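Local coordinates for mucus binding proteinn (Lactobacillus reuteri, PDB 4MT5), which probably anchors the bacterium to gastrointestinal mucus by binding mucins at the cell surface, and is represented here by its Mub repeat V, at residues 4-9 against 20-25; 26-31 against 57-62; 46-51 against 66-71; 89-94 against 107-112. All coordinates share one frame; numbering follows the deposited sequence.

Interaction 1. Residues 4-9 against 20-25; sequences AYVKYV and DDLHGY
A4 and L22 grip each other by both backbone groups: A4 N donates to L22 O, and L22 N returns a bond to A4 O at 2.9 Å. Two residues along, V6 and D20 repeat the exchange, V6 N bonding D20 O at 3.0 Å and D20 N bonding V6 O. These are the hydrogen-bonded pairs of the antiparallel hairpin formed by strands 2-10 and 16-24. Between them sits the non-hydrogen-bonded pair Y5 and D21; the backbone of Y5 turns the other way and bonds to P64 and Y66, tying the hairpin to strand 65-77.

The Y5 ring runs alongside the D21 carboxylate, whose CG is turned anti to the backbone N (chi1 -164°). Ring atom CE1 of Y5 comes 3.6 Å from CG of D21, with ring and carboxylate planes 47° apart. Replacing Y5 by an alanine would probably strip the D21 carboxylate of its aromatic flank and uncover that side of the hairpin. On the opposite face V6 CG2 packs on L22 CD1 at 3.8 Å. There D20 has its polar end settled, OD1 in a salt bridge with R18 and OD2 hydrogen-bonded to Y32 OH, which also bonds Y8 OH. The chemistry implies a hairpin zipped by its backbone, one face mixing V6-L22 packing with a D20-Y32-Y8 polar network, the other carrying D21 beside the Y5 ring.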
loop_
_atom_site.group_PDB
_atom_site.type_symbol
_atom_site.label_atom_id
_atom_site.label_comp_id
_atom_site.label_asym_id
_atom_site.label_seq_id
_atom_site.Cartn_x
_atom_site.Cartn_y
_atom_site.Cartn_z
ATOM N N ALA A 4 42.264 -3.344 -9.453
ATOM C CA ALA A 4 41.050 -4.096 -9.676
ATOM C C ALA A 4 39.913 -3.344 -9.005
ATOM O O ALA A 4 40.081 -2.820 -7.904
ATOM C CB ALA A 4 41.190 -5.499 -9.120
ATOM N N TYR A 5 38.770 -3.268 -9.682
ATOM C CA TYR A 5 37.627 -2.513 -9.174
ATOM C C TYR A 5 36.506 -3.466 -8.777
ATOM O O TYR A 5 36.230 -4.437 -9.480
ATOM C CB TYR A 5 37.086 -1.534 -10.229
ATOM C CG TYR A 5 37.987 -0.377 -10.589
ATOM C CD1 TYR A 5 38.333 0.588 -9.645
ATOM C CD2 TYR A 5 38.468 -0.228 -11.882
ATOM C CE1 TYR A 5 39.157 1.666 -9.981
ATOM C CE2 TYR A 5 39.285 0.843 -12.225
ATOM C CZ TYR A 5 39.625 1.784 -11.273
ATOM O OH TYR A 5 40.438 2.839 -11.627
ATOM N N VAL A 6 35.851 -3.185 -7.657
ATOM C CA VAL A 6 34.681 -3.951 -7.252
ATOM C C VAL A 6 33.529 -2.956 -7.130
ATOM O O VAL A 6 33.576 -2.044 -6.303
ATOM C CB VAL A 6 34.937 -4.693 -5.924
ATOM C CG1 VAL A 6 33.708 -5.453 -5.493
ATOM C CG2 VAL A 6 36.116 -5.641 -6.068
ATOM N N LYS A 7 32.521 -3.099 -7.988
ATOM C CA LYS A 7 31.500 -2.056 -8.148
ATOM C C LYS A 7 30.129 -2.583 -7.729
ATOM O O LYS A 7 29.614 -3.535 -8.320
ATOM C CB LYS A 7 31.480 -1.551 -9.603
ATOM C CG LYS A 7 30.397 -0.544 -9.932
ATOM C CD LYS A 7 30.637 0.194 -11.275
ATOM C CE LYS A 7 30.293 -0.672 -12.490
ATOM N NZ LYS A 7 30.412 0.054 -13.796
ATOM N N TYR A 8 29.557 -1.975 -6.693
ATOM C CA TYR A 8 28.255 -2.372 -6.171
ATOM C C TYR A 8 27.184 -1.481 -6.770
ATOM O O TYR A 8 27.191 -0.271 -6.548
ATOM C CB TYR A 8 28.214 -2.223 -4.649
ATOM C CG TYR A 8 29.216 -3.051 -3.885
ATOM C CD1 TYR A 8 28.845 -4.246 -3.293
ATOM C CD2 TYR A 8 30.540 -2.629 -3.749
ATOM C CE1 TYR A 8 29.779 -5.013 -2.581
ATOM C CE2 TYR A 8 31.475 -3.385 -3.047
ATOM C CZ TYR A 8 31.086 -4.575 -2.464
ATOM O OH TYR A 8 32.003 -5.322 -1.767
ATOM N N VAL A 9 26.247 -2.088 -7.494
ATOM C CA VAL A 9 25.250 -1.355 -8.268
ATOM C C VAL A 9 23.809 -1.586 -7.811
ATOM O O VAL A 9 23.364 -2.706 -7.667
ATOM C CB VAL A 9 25.339 -1.756 -9.744
ATOM C CG1 VAL A 9 24.305 -1.038 -10.529
ATOM C CG2 VAL A 9 26.700 -1.448 -10.287
ATOM N N ASP A 20 35.145 -0.083 -4.850
ATOM C CA ASP A 20 36.400 -0.338 -4.168
ATOM C C ASP A 20 37.582 -0.449 -5.133
ATOM O O ASP A 20 37.599 -1.274 -6.049
ATOM C CB ASP A 20 36.297 -1.587 -3.298
ATOM C CG ASP A 20 35.340 -1.406 -2.138
ATOM O OD1 ASP A 20 34.806 -0.287 -1.976
ATOM O OD2 ASP A 20 35.125 -2.382 -1.379
ATOM N N ASP A 21 38.574 0.398 -4.903
ATOM C CA ASP A 21 39.780 0.423 -5.708
ATOM C C ASP A 21 40.877 -0.388 -5.007
ATOM O O ASP A 21 41.415 0.036 -3.989
ATOM C CB ASP A 21 40.203 1.885 -5.882
ATOM C CG ASP A 21 41.211 2.083 -6.996
ATOM O OD1 ASP A 21 41.811 1.074 -7.447
ATOM O OD2 ASP A 21 41.405 3.256 -7.410
ATOM N N LEU A 22 41.200 -1.560 -5.533
ATOM C CA LEU A 22 42.225 -2.394 -4.912
ATOM C C LEU A 22 43.515 -2.427 -5.718
ATOM O O LEU A 22 43.486 -2.459 -6.950
ATOM C CB LEU A 22 41.711 -3.811 -4.713
ATOM C CG LEU A 22 40.573 -3.889 -3.704
ATOM C CD1 LEU A 22 39.331 -4.448 -4.353
ATOM C CD2 LEU A 22 40.998 -4.758 -2.541
ATOM N N HIS A 23 44.642 -2.437 -5.012
ATOM C CA HIS A 23 45.955 -2.391 -5.639
ATOM C C HIS A 23 46.839 -3.518 -5.162
ATOM O O HIS A 23 46.821 -3.872 -3.987
ATOM C CB HIS A 23 46.637 -1.072 -5.309
ATOM C CG HIS A 23 45.828 0.116 -5.685
ATOM N ND1 HIS A 23 45.785 0.603 -6.974
ATOM C CD2 HIS A 23 45.007 0.905 -4.954
ATOM C CE1 HIS A 23 44.982 1.652 -7.017
ATOM N NE2 HIS A 23 44.495 1.856 -5.806
ATOM N N GLY A 24 47.639 -4.063 -6.072
ATOM C CA GLY A 24 48.529 -5.162 -5.735
ATOM C C GLY A 24 49.368 -5.602 -6.912
ATOM O O GLY A 24 49.223 -5.070 -8.008
ATOM N N TYR A 25 50.251 -6.569 -6.691
ATOM C CA TYR A 25 51.153 -7.010 -7.742
ATOM C C TYR A 25 50.548 -8.143 -8.534
ATOM O O TYR A 25 49.729 -8.905 -8.028
ATOM C CB TYR A 25 52.517 -7.412 -7.167
ATOM C CG TYR A 25 53.166 -6.289 -6.384
ATOM C CD1 TYR A 25 53.681 -5.168 -7.032
ATOM C CD2 TYR A 25 53.240 -6.338 -4.992
ATOM C CE1 TYR A 25 54.255 -4.130 -6.309
ATOM C CE2 TYR A 25 53.817 -5.310 -4.262
ATOM C CZ TYR A 25 54.319 -4.213 -4.922
ATOM O OH TYR A 25 54.889 -3.199 -4.191
#

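Interaction 2. Residues 26-31 against 57-62; sequences TDETIP and TKFGVG
The ring of F59 carries I30 on one face: I30 CG1 stands over the middle of the ring, 3.8 Å from its centroid and 5° off the normal, a CH-pi contact. It joins two loops of the ubiquitin-like beta-grasp mucin-binding domain, one following strand 16-24 and the other leading into strand 65-77. I30 CG2 also reaches F59 CZ at 3.9 Å, and E28 CG lies 3.8 Å from F59 CD2. P31 CD and E28 O approach obliquely, and A4 of strand 2-10 also touches the ring. F59 CG is anti to its carbonyl carbon (chi1 -67°), which swings the ring in among these neighbours.

Three backbone bonds stitch the loops. F59 is held by both its backbone N-H and its C=O, its N donating to E28 O and its O taking D27 N at 3.0 Å, and further along I30 N donates to T57 O. The T29 and K58 backbones are bridged only once, without a regular strand pair. A serine in place of F59 would probably leave I30 without the face it rests on and open a gap between the loops. Two side-chain oxygens have their partners outside the two segments: E28 OE2 takes the N-H of Y25, and T57 OG1 bonds K54 O. The methyl tip of I30, CD1, lies 3.6 Å from CG2 of T57.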
loop_
_atom_site.group_PDB
_atom_site.type_symbol
_atom_site.label_atom_id
_atom_site.label_comp_id
_atom_site.label_asym_id
_atom_site.label_seq_id
_atom_site.Cartn_x
_atom_site.Cartn_y
_atom_site.Cartn_z
ATOM N N THR A 26 50.937 -8.240 -9.793
ATOM C CA THR A 26 50.452 -9.311 -10.634
ATOM C C THR A 26 50.776 -10.640 -9.960
ATOM O O THR A 26 51.876 -10.811 -9.405
ATOM C CB THR A 26 51.104 -9.249 -12.007
ATOM O OG1 THR A 26 51.319 -7.873 -12.367
ATOM C CG2 THR A 26 50.228 -9.929 -13.045
ATOM N N ASP A 27 49.781 -11.535 -9.973
ATOM C CA ASP A 27 49.871 -12.920 -9.478
ATOM C C ASP A 27 49.559 -13.131 -7.999
ATOM O O ASP A 27 49.727 -14.235 -7.489
ATOM C CB ASP A 27 51.220 -13.583 -9.804
ATOM C CG ASP A 27 51.452 -13.735 -11.294
ATOM O OD1 ASP A 27 50.460 -13.935 -12.035
ATOM O OD2 ASP A 27 52.630 -13.654 -11.724
ATOM N N GLU A 28 49.126 -12.097 -7.293
ATOM C CA GLU A 28 48.755 -12.315 -5.900
ATOM C C GLU A 28 47.241 -12.237 -5.685
ATOM O O GLU A 28 46.498 -11.697 -6.515
ATOM C CB GLU A 28 49.552 -11.418 -4.939
ATOM C CG GLU A 28 49.402 -9.920 -5.156
ATOM C CD GLU A 28 50.434 -9.097 -4.366
ATOM O OE1 GLU A 28 51.539 -9.647 -4.116
ATOM O OE2 GLU A 28 50.138 -7.918 -3.998
ATOM N N THR A 29 46.782 -12.820 -4.589
ATOM C CA THR A 29 45.354 -12.888 -4.344
ATOM C C THR A 29 44.841 -11.553 -3.815
ATOM O O THR A 29 45.428 -10.970 -2.904
ATOM C CB THR A 29 45.012 -14.038 -3.385
ATOM O OG1 THR A 29 45.533 -15.259 -3.921
ATOM C CG2 THR A 29 43.502 -14.175 -3.221
ATOM N N ILE A 30 43.764 -11.057 -4.411
ATOM C CA ILE A 30 43.213 -9.782 -3.986
ATOM C C ILE A 30 42.657 -9.976 -2.591
ATOM O O ILE A 30 41.765 -10.802 -2.415
ATOM C CB ILE A 30 42.109 -9.302 -4.932
ATOM C CG1 ILE A 30 42.604 -9.390 -6.375
ATOM C CG2 ILE A 30 41.731 -7.886 -4.602
ATOM C CD1 ILE A 30 41.649 -8.898 -7.377
ATOM N N PRO A 31 43.208 -9.242 -1.595
ATOM C CA PRO A 31 42.865 -9.339 -0.165
ATOM C C PRO A 31 41.512 -8.700 0.145
ATOM O O PRO A 31 41.442 -7.667 0.811
ATOM C CB PRO A 31 43.983 -8.552 0.510
ATOM C CG PRO A 31 44.357 -7.527 -0.489
ATOM C CD PRO A 31 44.211 -8.189 -1.838
ATOM N N THR A 57 40.345 -14.879 -6.489
ATOM C CA THR A 57 40.663 -13.992 -7.600
ATOM C C THR A 57 41.993 -13.278 -7.406
ATOM O O THR A 57 42.204 -12.619 -6.388
ATOM C CB THR A 57 39.595 -12.917 -7.787
ATOM O OG1 THR A 57 38.402 -13.511 -8.326
ATOM C CG2 THR A 57 40.111 -11.847 -8.736
ATOM N N LYS A 58 42.882 -13.400 -8.389
ATOM C CA LYS A 58 44.180 -12.740 -8.328
ATOM C C LYS A 58 44.216 -11.461 -9.188
ATOM O O LYS A 58 43.281 -11.183 -9.941
ATOM C CB LYS A 58 45.268 -13.719 -8.758
ATOM C CG LYS A 58 45.230 -15.011 -7.957
ATOM C CD LYS A 58 46.280 -16.040 -8.379
ATOM C CE LYS A 58 45.917 -16.659 -9.724
ATOM N NZ LYS A 58 46.683 -17.906 -10.053
ATOM N N PHE A 59 45.286 -10.680 -9.047
ATOM C CA PHE A 59 45.548 -9.563 -9.945
ATOM C C PHE A 59 46.146 -10.105 -11.237
ATOM O O PHE A 59 47.068 -10.920 -11.208
ATOM C CB PHE A 59 46.550 -8.571 -9.337
ATOM C CG PHE A 59 46.046 -7.831 -8.122
ATOM C CD1 PHE A 59 45.146 -6.776 -8.246
ATOM C CD2 PHE A 59 46.503 -8.166 -6.850
ATOM C CE1 PHE A 59 44.689 -6.085 -7.122
ATOM C CE2 PHE A 59 46.044 -7.483 -5.724
ATOM C CZ PHE A 59 45.134 -6.438 -5.861
ATOM N N GLY A 60 45.618 -9.645 -12.369
ATOM C CA GLY A 60 46.190 -9.909 -13.685
ATOM C C GLY A 60 46.885 -8.664 -14.214
ATOM O O GLY A 60 47.705 -8.079 -13.516
ATOM N N VAL A 61 46.556 -8.233 -15.426
ATOM C CA VAL A 61 47.285 -7.117 -16.001
ATOM C C VAL A 61 46.399 -6.026 -16.532
ATOM O O VAL A 61 46.861 -4.901 -16.766
ATOM C CB VAL A 61 48.214 -7.558 -17.114
ATOM C CG1 VAL A 61 49.449 -8.169 -16.534
ATOM C CG2 VAL A 61 47.498 -8.539 -18.018
ATOM N N GLY A 62 45.133 -6.331 -16.746
ATOM C CA GLY A 62 44.256 -5.286 -17.218
ATOM C C GLY A 62 43.886 -4.352 -16.082
ATOM O O GLY A 62 44.558 -4.278 -15.056
#

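Interaction 3. Residues 46-51 against 66-71; sequences YVLVSD and YEVHFK
V47 and K71 form a two-way backbone pair, V47 N bonding K71 O and K71 N bonding V47 O at 2.8 Å. Farther on the register slips by one residue: V49 and S50 both face H69, a classic beta bulge. V49 N gives the firm bond to H69 O, 2.8 Å long, S50 N a weak one to the same oxygen, and H69 N donates back to S50 O. Strand 46-51 thus stays attached to strand 65-77 across the irregularity.

Apolar contacts fall on the face that carries L48, V68 and F70, which is covered by I38 of helix 35-42. L48 CG is anti to the backbone N (chi1 -168°), and this carries CD1 over one face of the F70 ring, offset toward the rim, and also to V68 CG1 at 3.7 Å. Y46 CB touches F70 CD1 (3.9 Å), the two side chains crossing at about a right angle. On the reverse face V47 CG1 runs alongside the aliphatic part of K71. V49, at the bulge, sets CG2 against K71 CG at 3.8 Å.

Polar groups gather round S50 and H69. S50 OG lies at the edge of the imidazole and bonds a water at 2.8 Å, which in turn donates to E67 O. H69 NE2 donates to E67 OE1, coming from above the carboxylate plane, while ND1 bonds D11 OD1. On the helix side D51 OD2 bonds T34 OG1. With a carboxylate at each nitrogen, the H69 ring is fixed in rotation, and its protonated form would probably be stabilised.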
loop_
_atom_site.group_PDB
_atom_site.type_symbol
_atom_site.label_atom_id
_atom_site.label_comp_id
_atom_site.label_asym_id
_atom_site.label_seq_id
_atom_site.Cartn_x
_atom_site.Cartn_y
_atom_site.Cartn_z
ATOM N N TYR A 46 18.229 -3.621 0.613
ATOM C CA TYR A 46 18.577 -4.013 -0.757
ATOM C C TYR A 46 18.611 -5.554 -0.910
ATOM O O TYR A 46 18.861 -6.283 0.059
ATOM C CB TYR A 46 19.936 -3.400 -1.171
ATOM C CG TYR A 46 19.979 -1.899 -1.467
ATOM C CD1 TYR A 46 19.726 -1.415 -2.742
ATOM C CD2 TYR A 46 20.348 -0.979 -0.494
ATOM C CE1 TYR A 46 19.793 -0.053 -3.036
ATOM C CE2 TYR A 46 20.416 0.398 -0.781
ATOM C CZ TYR A 46 20.135 0.845 -2.053
ATOM O OH TYR A 46 20.185 2.191 -2.359
ATOM N N VAL A 47 18.369 -6.046 -2.125
ATOM C CA VAL A 47 18.417 -7.482 -2.396
ATOM C C VAL A 47 19.488 -7.822 -3.428
ATOM O O VAL A 47 19.489 -7.278 -4.529
ATOM C CB VAL A 47 17.061 -7.991 -2.914
ATOM C CG1 VAL A 47 17.187 -9.376 -3.549
ATOM C CG2 VAL A 47 16.078 -8.016 -1.796
ATOM N N LEU A 48 20.385 -8.732 -3.068
ATOM C CA LEU A 48 21.409 -9.231 -3.979
ATOM C C LEU A 48 20.816 -9.823 -5.251
ATOM O O LEU A 48 19.806 -10.523 -5.213
ATOM C CB LEU A 48 22.260 -10.289 -3.286
ATOM C CG LEU A 48 23.537 -10.680 -4.022
ATOM C CD1 LEU A 48 24.327 -9.443 -4.414
ATOM C CD2 LEU A 48 24.385 -11.565 -3.136
ATOM N N VAL A 49 21.449 -9.546 -6.383
ATOM C CA VAL A 49 20.978 -10.075 -7.646
ATOM C C VAL A 49 22.073 -10.910 -8.292
ATOM O O VAL A 49 21.807 -11.965 -8.866
ATOM C CB VAL A 49 20.537 -8.947 -8.577
ATOM C CG1 VAL A 49 20.020 -9.524 -9.886
ATOM C CG2 VAL A 49 19.471 -8.102 -7.900
ATOM N N SER A 50 23.307 -10.438 -8.187
ATOM C CA SER A 50 24.447 -11.183 -8.703
ATOM C C SER A 50 25.713 -10.650 -8.082
ATOM O O SER A 50 25.768 -9.500 -7.670
ATOM C CB SER A 50 24.529 -11.120 -10.234
ATOM O OG SER A 50 24.528 -9.781 -10.702
ATOM N N ASP A 51 26.720 -11.504 -7.996
ATOM C CA ASP A 51 28.000 -11.127 -7.437
ATOM C C ASP A 51 29.103 -11.678 -8.343
ATOM O O ASP A 51 29.423 -12.870 -8.298
ATOM C CB ASP A 51 28.127 -11.665 -6.006
ATOM C CG ASP A 51 29.515 -11.436 -5.405
ATOM O OD1 ASP A 51 30.272 -10.616 -5.959
ATOM O OD2 ASP A 51 29.867 -12.069 -4.378
ATOM N N TYR A 66 34.806 -5.835 -11.392
ATOM C CA TYR A 66 33.841 -6.866 -11.051
ATOM C C TYR A 66 32.595 -6.197 -10.451
ATOM O O TYR A 66 32.706 -5.231 -9.691
ATOM C CB TYR A 66 34.468 -7.841 -10.068
ATOM C CG TYR A 66 35.728 -8.513 -10.564
ATOM C CD1 TYR A 66 35.676 -9.730 -11.239
ATOM C CD2 TYR A 66 36.973 -7.943 -10.354
ATOM C CE1 TYR A 66 36.838 -10.364 -11.688
ATOM C CE2 TYR A 66 38.139 -8.579 -10.801
ATOM C CZ TYR A 66 38.052 -9.777 -11.461
ATOM O OH TYR A 66 39.182 -10.388 -11.903
ATOM N N GLU A 67 31.412 -6.685 -10.813
ATOM C CA GLU A 67 30.167 -6.029 -10.403
ATOM C C GLU A 67 29.333 -6.843 -9.402
ATOM O O GLU A 67 29.186 -8.056 -9.508
ATOM C CB GLU A 67 29.318 -5.643 -11.629
ATOM C CG GLU A 67 29.905 -4.509 -12.504
ATOM C CD GLU A 67 29.020 -4.155 -13.714
ATOM O OE1 GLU A 67 28.239 -5.035 -14.145
ATOM O OE2 GLU A 67 29.096 -3.008 -14.231
ATOM N N VAL A 68 28.798 -6.161 -8.406
ATOM C CA VAL A 68 27.853 -6.792 -7.492
ATOM C C VAL A 68 26.527 -6.071 -7.676
ATOM O O VAL A 68 26.434 -4.887 -7.365
ATOM C CB VAL A 68 28.317 -6.682 -6.006
ATOM C CG1 VAL A 68 27.303 -7.319 -5.080
ATOM C CG2 VAL A 68 29.677 -7.337 -5.808
ATOM N N HIS A 69 25.510 -6.745 -8.205
ATOM C CA HIS A 69 24.238 -6.054 -8.461
ATOM C C HIS A 69 23.190 -6.262 -7.340
ATOM O O HIS A 69 23.071 -7.342 -6.765
ATOM C CB HIS A 69 23.668 -6.416 -9.853
ATOM C CG HIS A 69 24.474 -5.883 -11.002
ATOM N ND1 HIS A 69 24.311 -4.605 -11.500
ATOM C CD2 HIS A 69 25.450 -6.454 -11.750
ATOM C CE1 HIS A 69 25.152 -4.413 -12.503
ATOM N NE2 HIS A 69 25.857 -5.517 -12.673
ATOM N N PHE A 70 22.453 -5.208 -7.023
ATOM C CA PHE A 70 21.377 -5.288 -6.049
ATOM C C PHE A 70 20.125 -4.733 -6.666
ATOM O O PHE A 70 20.204 -4.027 -7.667
ATOM C CB PHE A 70 21.682 -4.427 -4.840
ATOM C CG PHE A 70 22.858 -4.888 -4.044
ATOM C CD1 PHE A 70 22.680 -5.640 -2.896
ATOM C CD2 PHE A 70 24.141 -4.552 -4.423
ATOM C CE1 PHE A 70 23.756 -6.044 -2.149
ATOM C CE2 PHE A 70 25.216 -4.961 -3.677
ATOM C CZ PHE A 70 25.024 -5.708 -2.542
ATOM N N LYS A 71 18.975 -5.053 -6.070
ATOM C CA LYS A 71 17.712 -4.354 -6.361
ATOM C C LYS A 71 17.057 -3.980 -5.046
ATOM O O LYS A 71 17.427 -4.503 -3.992
ATOM C CB LYS A 71 16.754 -5.210 -7.186
ATOM C CG LYS A 71 16.368 -6.517 -6.511
ATOM C CD LYS A 71 15.341 -7.286 -7.327
ATOM C CE LYS A 71 15.364 -8.783 -6.994
ATOM N NZ LYS A 71 14.407 -9.505 -7.893
HETATM O O HOH W 1 27.300 -9.569 -11.245
#

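Interaction 4. Residues 89-94 against 107-112; sequences VTETIH and STTAVT
E91 and T109 meet through different first torsions: E91 CG is anti to the backbone N (chi1 174°) and its chain runs on extended, whereas T109 OG1 sits between the backbone N and the carbonyl carbon (chi1 59°). Paired across the strands, both already lie on one face, and these torsions bring the carboxylate and hydroxyl to a common water. The water donates to E91 OE1 at 2.7 Å or to E91 O at 3.0 Å, and also bonds T109 OG1; with further acceptors nearby, its protons are probably shared. The E91 side chain is buried beside F144 of strand 142-148, so the water and a nearby hydroxyl probably ease the cost of placing a carboxylate there.

V89 pairs with V111, E91 with T109 and I93 with S107, each by two hydrogen bonds; I93 N to S107 O is the straightest, 171° at the hydrogen. E91 O has a further, weak partner in T108 OG1. Along the E91 face V111 CG1 approaches V89 CB at 4.1 Å, and I93 CB meets S107 CB at 3.9 Å; V167 and I162 of strand 161-167 close over V89, V111 and I93. The other face bears the non-hydrogen-bonded pairs: T90 CG2 touches A110 CB at 3.5 Å, and the T92 and T108 side chains run alongside each other.

This is the beta hairpin of strands 85-96 and 104-120 in the Muc B2-like domain. Strand 174-182 runs parallel to 85-96 on its other edge, consistent with the sheet of a ubiquitin-like beta-grasp domain, in which the first and last strands run parallel.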
loop_
_atom_site.group_PDB
_atom_site.type_symbol
_atom_site.label_atom_id
_atom_site.label_comp_id
_atom_site.label_asym_id
_atom_site.label_seq_id
_atom_site.Cartn_x
_atom_site.Cartn_y
_atom_site.Cartn_z
ATOM N N VAL A 89 -17.267 4.350 4.583
ATOM C CA VAL A 89 -18.346 5.254 4.238
ATOM C C VAL A 89 -19.649 4.733 4.824
ATOM O O VAL A 89 -20.081 3.611 4.536
ATOM C CB VAL A 89 -18.473 5.437 2.724
ATOM C CG1 VAL A 89 -19.567 6.411 2.408
ATOM C CG2 VAL A 89 -17.166 5.930 2.156
ATOM N N THR A 90 -20.264 5.546 5.670
ATOM C CA THR A 90 -21.483 5.131 6.345
ATOM C C THR A 90 -22.680 5.948 5.867
ATOM O O THR A 90 -22.533 7.044 5.319
ATOM C CB THR A 90 -21.349 5.197 7.897
ATOM O OG1 THR A 90 -21.026 6.532 8.309
ATOM C CG2 THR A 90 -20.267 4.256 8.393
ATOM N N GLU A 91 -23.866 5.387 6.056
ATOM C CA GLU A 91 -25.104 6.084 5.745
ATOM C C GLU A 91 -26.018 6.068 6.958
ATOM O O GLU A 91 -26.208 5.026 7.598
ATOM C CB GLU A 91 -25.808 5.418 4.572
ATOM C CG GLU A 91 -27.182 5.982 4.264
ATOM C CD GLU A 91 -27.948 5.114 3.288
ATOM O OE1 GLU A 91 -28.283 3.972 3.665
ATOM O OE2 GLU A 91 -28.199 5.560 2.143
ATOM N N THR A 92 -26.583 7.229 7.268
ATOM C CA THR A 92 -27.482 7.363 8.404
ATOM C C THR A 92 -28.821 7.973 7.993
ATOM O O THR A 92 -28.875 9.032 7.353
ATOM C CB THR A 92 -26.850 8.215 9.522
ATOM O OG1 THR A 92 -25.588 7.651 9.904
ATOM C CG2 THR A 92 -27.760 8.260 10.733
ATOM N N ILE A 93 -29.899 7.284 8.356
ATOM C CA ILE A 93 -31.241 7.816 8.171
ATOM C C ILE A 93 -31.828 8.225 9.510
ATOM O O ILE A 93 -31.908 7.411 10.426
ATOM C CB ILE A 93 -32.180 6.787 7.539
ATOM C CG1 ILE A 93 -31.572 6.234 6.259
ATOM C CG2 ILE A 93 -33.504 7.446 7.207
ATOM C CD1 ILE A 93 -31.271 7.324 5.250
ATOM N N HIS A 94 -32.222 9.491 9.623
ATOM C CA HIS A 94 -32.958 9.974 10.796
ATOM C C HIS A 94 -34.470 10.011 10.522
ATOM O O HIS A 94 -34.914 10.487 9.473
ATOM C CB HIS A 94 -32.473 11.366 11.230
ATOM C CG HIS A 94 -31.035 11.409 11.653
ATOM N ND1 HIS A 94 -30.539 10.639 12.684
ATOM C CD2 HIS A 94 -29.990 12.140 11.191
ATOM C CE1 HIS A 94 -29.249 10.889 12.833
ATOM N NE2 HIS A 94 -28.890 11.792 11.936
ATOM N N SER A 107 -31.729 4.215 10.846
ATOM C CA SER A 107 -31.168 3.191 9.983
ATOM C C SER A 107 -29.723 3.570 9.724
ATOM O O SER A 107 -29.422 4.690 9.288
ATOM C CB SER A 107 -31.909 3.092 8.652
ATOM O OG SER A 107 -31.247 2.189 7.775
ATOM N N THR A 108 -28.828 2.637 10.009
ATOM C CA THR A 108 -27.417 2.883 9.789
ATOM C C THR A 108 -26.767 1.689 9.080
ATOM O O THR A 108 -26.922 0.531 9.483
ATOM C CB THR A 108 -26.707 3.315 11.109
ATOM O OG1 THR A 108 -25.628 4.204 10.805
ATOM C CG2 THR A 108 -26.200 2.122 11.931
ATOM N N THR A 109 -26.091 1.973 7.973
ATOM C CA THR A 109 -25.397 0.929 7.223
ATOM C C THR A 109 -23.984 1.390 6.833
ATOM O O THR A 109 -23.791 2.509 6.359
ATOM C CB THR A 109 -26.213 0.494 5.981
ATOM O OG1 THR A 109 -26.425 1.623 5.127
ATOM C CG2 THR A 109 -27.576 -0.061 6.400
ATOM N N ALA A 110 -22.995 0.533 7.050
ATOM C CA ALA A 110 -21.613 0.917 6.802
ATOM C C ALA A 110 -20.975 0.087 5.691
ATOM O O ALA A 110 -21.304 -1.090 5.513
ATOM C CB ALA A 110 -20.803 0.788 8.080
ATOM N N VAL A 111 -20.066 0.702 4.941
ATOM C CA VAL A 111 -19.204 -0.050 4.031
ATOM C C VAL A 111 -17.750 0.337 4.270
ATOM O O VAL A 111 -17.419 1.515 4.344
ATOM C CB VAL A 111 -19.593 0.123 2.541
ATOM C CG1 VAL A 111 -19.609 1.576 2.154
ATOM C CG2 VAL A 111 -18.644 -0.653 1.646
ATOM N N THR A 112 -16.895 -0.670 4.432
ATOM C CA THR A 112 -15.468 -0.454 4.616
ATOM C C THR A 112 -14.710 -0.929 3.386
ATOM O O THR A 112 -14.800 -2.100 3.013
ATOM C CB THR A 112 -14.926 -1.202 5.855
ATOM O OG1 THR A 112 -15.487 -0.638 7.044
ATOM C CG2 THR A 112 -13.414 -1.090 5.937
HETATM O O HOH W 2 -28.535 3.702 6.350
#

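Interactions 1, 2 and 3 share the mucin-binding domain at one end of this elongated repeat. Interactions 1 and 3 belong to one sheet, their centres about 15 Å apart: strands 2-10 and 65-77 run parallel, and K7 N lies 2.7 Å from Y66 O, a probable hydrogen bond. Interaction 2 packs against the open end of the hairpin of interaction 1, away from its turn, with F59 CE2 3.4 Å from G24 CA, and touches interaction 3 through T57 CG2 and Y66 OH. Interaction 4 belongs to the Muc B2-like domain, its centre about 52 Å from that of interaction 3 and 65 Å from that of interaction 1; strand 104-120, paired with 65-77, links the two halves.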